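Local atomic coordinates of adhesion and penetration protein autotransporter (PDB entry 3SYJ), a protein that promotes bacterial adherence to and invasion of host cells, self-associates in bacterial aggregation, and is probably a serine protease. Residues P332-D344 / I356-N368. Sequence-based numbering, arbitrary orientation.
Sequences PRLNNGETLYFMD and INQGAGGLYFEGN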
ATOM      1  N   PRO A 332     -42.143  15.502  66.255  1.00 27.87           N
ATOM      2  CA  PRO A 332     -43.192  14.549  66.639  1.00 30.11           C
ATOM      3  C   PRO A 332     -44.154  14.311  65.478  1.00 26.78           C
ATOM      4  O   PRO A 332     -44.689  13.213  65.329  1.00 28.89           O
ATOM      5  CB  PRO A 332     -43.929  15.266  67.779  1.00 26.61           C
ATOM      6  CG  PRO A 332     -43.020  16.357  68.224  1.00 38.31           C
ATOM      7  CD  PRO A 332     -42.199  16.747  67.038  1.00 30.47           C
ATOM      8  N   ARG A 333     -44.363  15.346  64.669  1.00 24.61           N
ATOM      9  CA  ARG A 333     -45.272  15.296  63.527  1.00 25.33           C
ATOM     10  C   ARG A 333     -44.794  14.343  62.431  1.00 27.37           C
ATOM     11  O   ARG A 333     -45.573  13.558  61.900  1.00 22.64           O
ATOM     12  CB  ARG A 333     -45.457  16.698  62.947  1.00 22.79           C
ATOM     13  CG  ARG A 333     -46.181  16.739  61.608  1.00 24.60           C
ATOM     14  CD  ARG A 333     -46.304  18.172  61.103  1.00 29.48           C
ATOM     15  NE  ARG A 333     -47.057  19.002  62.042  1.00 33.28           N
ATOM     16  CZ  ARG A 333     -47.274  20.306  61.897  1.00 33.11           C
ATOM     17  NH1 ARG A 333     -46.795  20.950  60.842  1.00 25.32           N
ATOM     18  NH2 ARG A 333     -47.971  20.968  62.814  1.00 32.48           N
ATOM     19  N   LEU A 334     -43.512  14.421  62.088  1.00 28.89           N
ATOM     20  CA  LEU A 334     -42.964  13.584  61.032  1.00 24.42           C
ATOM     21  C   LEU A 334     -42.612  12.197  61.554  1.00 25.31           C
ATOM     22  O   LEU A 334     -42.827  11.200  60.869  1.00 22.72           O
ATOM     23  CB  LEU A 334     -41.742  14.245  60.392  1.00 19.49           C
ATOM     24  CG  LEU A 334     -41.993  15.586  59.699  1.00 21.72           C
ATOM     25  CD1 LEU A 334     -40.697  16.180  59.176  1.00 27.28           C
ATOM     26  CD2 LEU A 334     -42.986  15.444  58.568  1.00 19.74           C
ATOM     27  N   ASN A 335     -42.079  12.132  62.772  1.00 21.96           N
ATOM     28  CA  ASN A 335     -41.648  10.854  63.326  1.00 21.33           C
ATOM     29  C   ASN A 335     -42.809   9.917  63.585  1.00 20.92           C
ATOM     30  O   ASN A 335     -42.605   8.720  63.815  1.00 20.36           O
ATOM     31  CB  ASN A 335     -40.858  11.029  64.624  1.00 19.34           C
ATOM     32  CG  ASN A 335     -40.409   9.698  65.206  1.00 21.96           C
ATOM     33  OD1 ASN A 335     -39.624   8.967  64.592  1.00 21.89           O
ATOM     34  ND2 ASN A 335     -40.920   9.365  66.385  1.00 21.12           N
ATOM     35  N   ASN A 336     -44.022  10.461  63.567  1.00 22.86           N
ATOM     36  CA  ASN A 336     -45.209   9.649  63.830  1.00 26.89           C
ATOM     37  C   ASN A 336     -45.426   8.579  62.764  1.00 22.65           C
ATOM     38  O   ASN A 336     -45.954   7.504  63.049  1.00 22.88           O
ATOM     39  CB  ASN A 336     -46.464  10.521  63.972  1.00 24.84           C
ATOM     40  CG  ASN A 336     -47.608   9.783  64.643  1.00 32.56           C
ATOM     41  OD1 ASN A 336     -48.631   9.495  64.015  1.00 35.20           O
ATOM     42  ND2 ASN A 336     -47.430   9.446  65.920  1.00 35.11           N
ATOM     43  N   GLY A 337     -45.003   8.876  61.539  1.00 24.45           N
ATOM     44  CA  GLY A 337     -45.147   7.949  60.430  1.00 24.55           C
ATOM     45  C   GLY A 337     -44.286   6.708  60.565  1.00 23.54           C
ATOM     46  O   GLY A 337     -43.105   6.789  60.893  1.00 22.61           O
ATOM     47  N   GLU A 338     -44.883   5.546  60.318  1.00 21.32           N
ATOM     48  CA  GLU A 338     -44.133   4.298  60.307  1.00 20.76           C
ATOM     49  C   GLU A 338     -43.750   3.897  58.879  1.00 22.68           C
ATOM     50  O   GLU A 338     -44.389   4.301  57.909  1.00 21.03           O
ATOM     51  CB  GLU A 338     -44.934   3.178  60.973  1.00 26.58           C
ATOM     52  CG  GLU A 338     -46.277   2.876  60.310  1.00 27.53           C
ATOM     53  CD  GLU A 338     -46.988   1.688  60.939  1.00 31.34           C
ATOM     54  OE1 GLU A 338     -46.456   0.564  60.851  1.00 32.95           O
ATOM     55  OE2 GLU A 338     -48.080   1.876  61.517  1.00 32.07           O
ATOM     56  N   THR A 339     -42.692   3.109  58.759  1.00 21.10           N
ATOM     57  CA  THR A 339     -42.257   2.608  57.465  1.00 23.40           C
ATOM     58  C   THR A 339     -42.998   1.309  57.145  1.00 22.36           C
ATOM     59  O   THR A 339     -43.264   0.504  58.033  1.00 24.45           O
ATOM     60  CB  THR A 339     -40.731   2.416  57.449  1.00 21.39           C
ATOM     61  OG1 THR A 339     -40.108   3.705  57.447  1.00 20.27           O
ATOM     62  CG2 THR A 339     -40.279   1.633  56.221  1.00 23.70           C
ATOM     63  N   LEU A 340     -43.359   1.117  55.881  1.00 18.44           N
ATOM     64  CA  LEU A 340     -44.153  -0.046  55.501  1.00 19.76           C
ATOM     65  C   LEU A 340     -43.354  -0.955  54.595  1.00 18.61           C
ATOM     66  O   LEU A 340     -42.537  -0.487  53.806  1.00 19.50           O
ATOM     67  CB  LEU A 340     -45.431   0.381  54.789  1.00 17.91           C
ATOM     68  CG  LEU A 340     -46.370   1.298  55.564  1.00 20.85           C
ATOM     69  CD1 LEU A 340     -47.394   1.878  54.603  1.00 15.75           C
ATOM     70  CD2 LEU A 340     -47.047   0.566  56.720  1.00 16.17           C
ATOM     71  N   TYR A 341     -43.594  -2.255  54.711  1.00 18.16           N
ATOM     72  CA  TYR A 341     -42.877  -3.241  53.911  1.00 21.94           C
ATOM     73  C   TYR A 341     -43.869  -4.123  53.170  1.00 22.94           C
ATOM     74  O   TYR A 341     -44.676  -4.819  53.787  1.00 22.00           O
ATOM     75  CB  TYR A 341     -41.947  -4.093  54.789  1.00 21.26           C
ATOM     76  CG  TYR A 341     -41.170  -5.152  54.028  1.00 28.47           C
ATOM     77  CD1 TYR A 341     -40.036  -4.820  53.294  1.00 34.23           C
ATOM     78  CD2 TYR A 341     -41.567  -6.485  54.049  1.00 29.65           C
ATOM     79  CE1 TYR A 341     -39.324  -5.790  52.593  1.00 38.50           C
ATOM     80  CE2 TYR A 341     -40.861  -7.460  53.358  1.00 29.98           C
ATOM     81  CZ  TYR A 341     -39.744  -7.108  52.629  1.00 43.13           C
ATOM     82  OH  TYR A 341     -39.042  -8.078  51.940  1.00 51.65           O
ATOM     83  N   PHE A 342     -43.810  -4.077  51.842  1.00 19.82           N
ATOM     84  CA  PHE A 342     -44.713  -4.834  50.994  1.00 19.56           C
ATOM     85  C   PHE A 342     -43.923  -5.883  50.237  1.00 20.36           C
ATOM     86  O   PHE A 342     -42.955  -5.565  49.540  1.00 19.43           O
ATOM     87  CB  PHE A 342     -45.376  -3.926  49.961  1.00 20.35           C
ATOM     88  CG  PHE A 342     -46.362  -2.941  50.531  1.00 21.03           C
ATOM     89  CD1 PHE A 342     -47.707  -3.262  50.626  1.00 24.45           C
ATOM     90  CD2 PHE A 342     -45.955  -1.671  50.913  1.00 20.42           C
ATOM     91  CE1 PHE A 342     -48.626  -2.344  51.123  1.00 25.54           C
ATOM     92  CE2 PHE A 342     -46.865  -0.747  51.418  1.00 19.57           C
ATOM     93  CZ  PHE A 342     -48.202  -1.085  51.520  1.00 23.48           C
ATOM     94  N   MET A 343     -44.350  -7.130  50.359  1.00 20.86           N
ATOM     95  CA  MET A 343     -43.750  -8.218  49.609  1.00 22.73           C
ATOM     96  C   MET A 343     -44.813  -8.969  48.801  1.00 20.32           C
ATOM     97  O   MET A 343     -45.933  -9.151  49.266  1.00 21.79           O
ATOM     98  CB  MET A 343     -43.047  -9.177  50.564  1.00 20.65           C
ATOM     99  CG  MET A 343     -42.249 -10.268  49.870  1.00 32.05           C
ATOM    100  SD  MET A 343     -41.886 -11.636  50.987  1.00 51.73           S
ATOM    101  CE  MET A 343     -41.846 -10.788  52.571  1.00 31.28           C
ATOM    102  N   ASP A 344     -44.487  -9.365  47.587  1.00 19.73           N
ATOM    103  CA  ASP A 344     -45.308 -10.213  46.744  1.00 20.47           C
ATOM    104  C   ASP A 344     -44.456 -11.004  45.769  1.00 21.78           C
ATOM    105  O   ASP A 344     -43.548 -10.487  45.190  1.00 20.94           O
ATOM    106  CB  ASP A 344     -46.361  -9.402  46.009  1.00 21.57           C
ATOM    107  CG  ASP A 344     -47.511 -10.240  45.481  1.00 23.07           C
ATOM    108  OD1 ASP A 344     -48.550 -10.222  46.043  1.00 20.65           O
ATOM    109  OD2 ASP A 344     -47.414 -10.835  44.460  1.00 19.40           O
ATOM    110  N   ILE A 356     -51.642  10.407  50.831  1.00 25.92           N
ATOM    111  CA  ILE A 356     -50.880   9.843  51.933  1.00 24.65           C
ATOM    112  C   ILE A 356     -49.635  10.665  52.237  1.00 23.99           C
ATOM    113  O   ILE A 356     -48.796  10.903  51.364  1.00 21.54           O
ATOM    114  CB  ILE A 356     -50.468   8.393  51.652  1.00 25.26           C
ATOM    115  CG1 ILE A 356     -51.708   7.500  51.586  1.00 21.34           C
ATOM    116  CG2 ILE A 356     -49.497   7.900  52.727  1.00 23.12           C
ATOM    117  CD1 ILE A 356     -52.372   7.287  52.929  1.00 23.51           C
ATOM    118  N   ASN A 357     -49.513  11.101  53.474  1.00 26.32           N
ATOM    119  CA  ASN A 357     -48.318  11.687  54.024  1.00 19.88           C
ATOM    120  C   ASN A 357     -47.806  10.838  55.171  1.00 19.64           C
ATOM    121  O   ASN A 357     -48.280  10.889  56.269  1.00 20.43           O
ATOM    122  CB  ASN A 357     -48.564  13.121  54.471  1.00 21.60           C
ATOM    123  CG  ASN A 357     -47.311  13.840  54.897  1.00 25.51           C
ATOM    124  OD1 ASN A 357     -46.253  13.287  54.999  1.00 22.02           O
ATOM    125  ND2 ASN A 357     -47.449  15.090  55.113  1.00 24.56           N
ATOM    126  N   GLN A 358     -46.826  10.038  54.830  1.00 19.10           N
ATOM    127  CA  GLN A 358     -46.187   9.117  55.715  1.00 21.54           C
ATOM    128  C   GLN A 358     -45.201   9.769  56.710  1.00 22.26           C
ATOM    129  O   GLN A 358     -44.725   9.149  57.605  1.00 21.27           O
ATOM    130  CB  GLN A 358     -45.514   8.064  54.857  1.00 18.85           C
ATOM    131  CG  GLN A 358     -45.840   6.652  55.208  1.00 19.74           C
ATOM    132  CD  GLN A 358     -45.251   5.632  54.275  1.00 21.78           C
ATOM    133  OE1 GLN A 358     -45.115   5.857  53.112  1.00 21.68           O
ATOM    134  NE2 GLN A 358     -44.924   4.526  54.797  1.00 14.76           N
ATOM    135  N   GLY A 359     -44.930  11.037  56.528  1.00 16.96           N
ATOM    136  CA  GLY A 359     -43.948  11.710  57.320  1.00 23.71           C
ATOM    137  C   GLY A 359     -42.573  11.136  57.140  1.00 21.98           C
ATOM    138  O   GLY A 359     -42.051  11.167  56.066  1.00 22.59           O
ATOM    139  N   ALA A 360     -42.008  10.586  58.203  1.00 20.28           N
ATOM    140  CA  ALA A 360     -40.666  10.002  58.108  1.00 21.42           C
ATOM    141  C   ALA A 360     -40.707   8.514  57.762  1.00 24.48           C
ATOM    142  O   ALA A 360     -39.663   7.871  57.582  1.00 15.69           O
ATOM    143  CB  ALA A 360     -39.893  10.220  59.399  1.00 21.19           C
ATOM    144  N   GLY A 361     -41.915   7.964  57.683  1.00 21.55           N
ATOM    145  CA  GLY A 361     -42.084   6.590  57.251  1.00 19.61           C
ATOM    146  C   GLY A 361     -41.805   6.492  55.762  1.00 19.76           C
ATOM    147  O   GLY A 361     -42.136   7.405  55.000  1.00 16.96           O
ATOM    148  N   GLY A 362     -41.186   5.388  55.350  1.00 18.28           N
ATOM    149  CA  GLY A 362     -40.879   5.153  53.949  1.00 18.45           C
ATOM    150  C   GLY A 362     -41.520   3.883  53.425  1.00 19.50           C
ATOM    151  O   GLY A 362     -42.302   3.238  54.132  1.00 19.07           O
ATOM    152  N   LEU A 363     -41.188   3.521  52.188  1.00 20.56           N
ATOM    153  CA  LEU A 363     -41.740   2.322  51.554  1.00 16.90           C
ATOM    154  C   LEU A 363     -40.665   1.361  51.045  1.00 14.62           C
ATOM    155  O   LEU A 363     -39.760   1.749  50.308  1.00 15.86           O
ATOM    156  CB  LEU A 363     -42.637   2.713  50.379  1.00 19.04           C
ATOM    157  CG  LEU A 363     -43.877   3.573  50.611  1.00 18.94           C
ATOM    158  CD1 LEU A 363     -44.315   4.158  49.285  1.00 12.92           C
ATOM    159  CD2 LEU A 363     -44.985   2.736  51.233  1.00 13.49           C
ATOM    160  N   TYR A 364     -40.779   0.098  51.436  1.00 14.81           N
ATOM    161  CA  TYR A 364     -39.937  -0.962  50.891  1.00 18.27           C
ATOM    162  C   TYR A 364     -40.783  -1.885  50.031  1.00 18.80           C
ATOM    163  O   TYR A 364     -41.863  -2.310  50.446  1.00 21.49           O
ATOM    164  CB  TYR A 364     -39.279  -1.769  52.013  1.00 18.69           C
ATOM    165  CG  TYR A 364     -38.140  -1.051  52.703  1.00 20.27           C
ATOM    166  CD1 TYR A 364     -38.380   0.016  53.555  1.00 20.74           C
ATOM    167  CD2 TYR A 364     -36.826  -1.442  52.502  1.00 23.52           C
ATOM    168  CE1 TYR A 364     -37.339   0.680  54.189  1.00 22.88           C
ATOM    169  CE2 TYR A 364     -35.780  -0.787  53.130  1.00 26.79           C
ATOM    170  CZ  TYR A 364     -36.044   0.274  53.970  1.00 23.17           C
ATOM    171  OH  TYR A 364     -35.005   0.924  54.597  1.00 33.63           O
ATOM    172  N   PHE A 365     -40.304  -2.186  48.829  1.00 16.37           N
ATOM    173  CA  PHE A 365     -41.001  -3.132  47.965  1.00 19.47           C
ATOM    174  C   PHE A 365     -40.110  -4.325  47.640  1.00 19.60           C
ATOM    175  O   PHE A 365     -38.991  -4.163  47.149  1.00 18.56           O
ATOM    176  CB  PHE A 365     -41.500  -2.455  46.684  1.00 17.08           C
ATOM    177  CG  PHE A 365     -42.607  -1.451  46.911  1.00 18.24           C
ATOM    178  CD1 PHE A 365     -43.931  -1.863  47.002  1.00 18.13           C
ATOM    179  CD2 PHE A 365     -42.324  -0.097  47.032  1.00 15.57           C
ATOM    180  CE1 PHE A 365     -44.956  -0.941  47.208  1.00 14.92           C
ATOM    181  CE2 PHE A 365     -43.344   0.830  47.241  1.00 18.21           C
ATOM    182  CZ  PHE A 365     -44.665   0.403  47.326  1.00 14.48           C
ATOM    183  N   GLU A 366     -40.603  -5.522  47.946  1.00 18.37           N
ATOM    184  CA  GLU A 366     -39.924  -6.757  47.563  1.00 22.20           C
ATOM    185  C   GLU A 366     -40.822  -7.539  46.600  1.00 20.36           C
ATOM    186  O   GLU A 366     -41.843  -8.080  47.003  1.00 22.51           O
ATOM    187  CB  GLU A 366     -39.592  -7.586  48.803  1.00 22.88           C
ATOM    188  CG  GLU A 366     -39.246  -9.031  48.525  1.00 30.51           C
ATOM    189  CD  GLU A 366     -37.759  -9.266  48.369  1.00 50.92           C
ATOM    190  OE1 GLU A 366     -37.039  -9.191  49.392  1.00 61.10           O
ATOM    191  OE2 GLU A 366     -37.314  -9.544  47.230  1.00 49.33           O
ATOM    192  N   GLY A 367     -40.450  -7.582  45.324  1.00 19.97           N
ATOM    193  CA  GLY A 367     -41.308  -8.168  44.309  1.00 18.95           C
ATOM    194  C   GLY A 367     -41.994  -7.079  43.501  1.00 21.00           C
ATOM    195  O   GLY A 367     -41.917  -5.897  43.843  1.00 16.93           O
ATOM    196  N   ASN A 368     -42.661  -7.467  42.421  1.00 20.02           N
ATOM    197  CA  ASN A 368     -43.281  -6.493  41.531  1.00 19.47           C
ATOM    198  C   ASN A 368     -44.582  -5.951  42.098  1.00 16.81           C
ATOM    199  O   ASN A 368     -45.365  -6.695  42.678  1.00 21.63           O
ATOM    200  CB  ASN A 368     -43.531  -7.106  40.159  1.00 23.30           C
ATOM    201  CG  ASN A 368     -42.277  -7.680  39.555  1.00 26.48           C
ATOM    202  OD1 ASN A 368     -41.210  -7.073  39.637  1.00 22.25           O
ATOM    203  ND2 ASN A 368     -42.391  -8.863  38.952  1.00 21.38           N
TER
HETATM  204  O   HOH W   1     -42.938 -10.396  42.491  1.00 18.39           O
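Glu366, Tyr364 and Phe342 bury the most surface in the contact between two neighbouring rungs of the passenger domain's right-handed parallel beta-helix. Like residues pair at Leu340/Leu363, Tyr341/Tyr364 and Phe342/Phe365, and the run ends at Met343/Glu366. Strands 340-343 and 363-366 run parallel, their axes 4.8 Å apart, with strand 269-272 on the far side of 340-343. Backbone bonds alternate between them, from Leu340 N to Gly362 O through to Asp344 N to Glu366 O. On one sheet face, Phe342 and Phe365 form a buried offset pair. In both, CG is anti to the carbonyl carbon, which sends the side chains the same way, and similar chi2 values keep the planes within 14°. The rings are displaced so that little of one lies over the other; instead Phe365 CD1 meets Phe342 CB at 3.9 Å. Leu363 CD2 abuts the edge of the Phe342 ring. On the opposite face, Glu366 runs alongside Tyr341 and Met343: its CB lies 3.2 Å from Tyr341 OH and its CG 3.5 Å from Met343 CG. A bend at chi2 (93°) turns its carboxylate 77° from the Tyr341 ring plane. Tyr341 crosses Tyr364 at about a right angle, its CD1 3.4 Å from Tyr364 CB, while Thr339 CG2 touches the edge of the Tyr364 ring. Next to Leu340, Thr339 OG1 accepts the Gly362 N-H, N to OG1 2.9 Å.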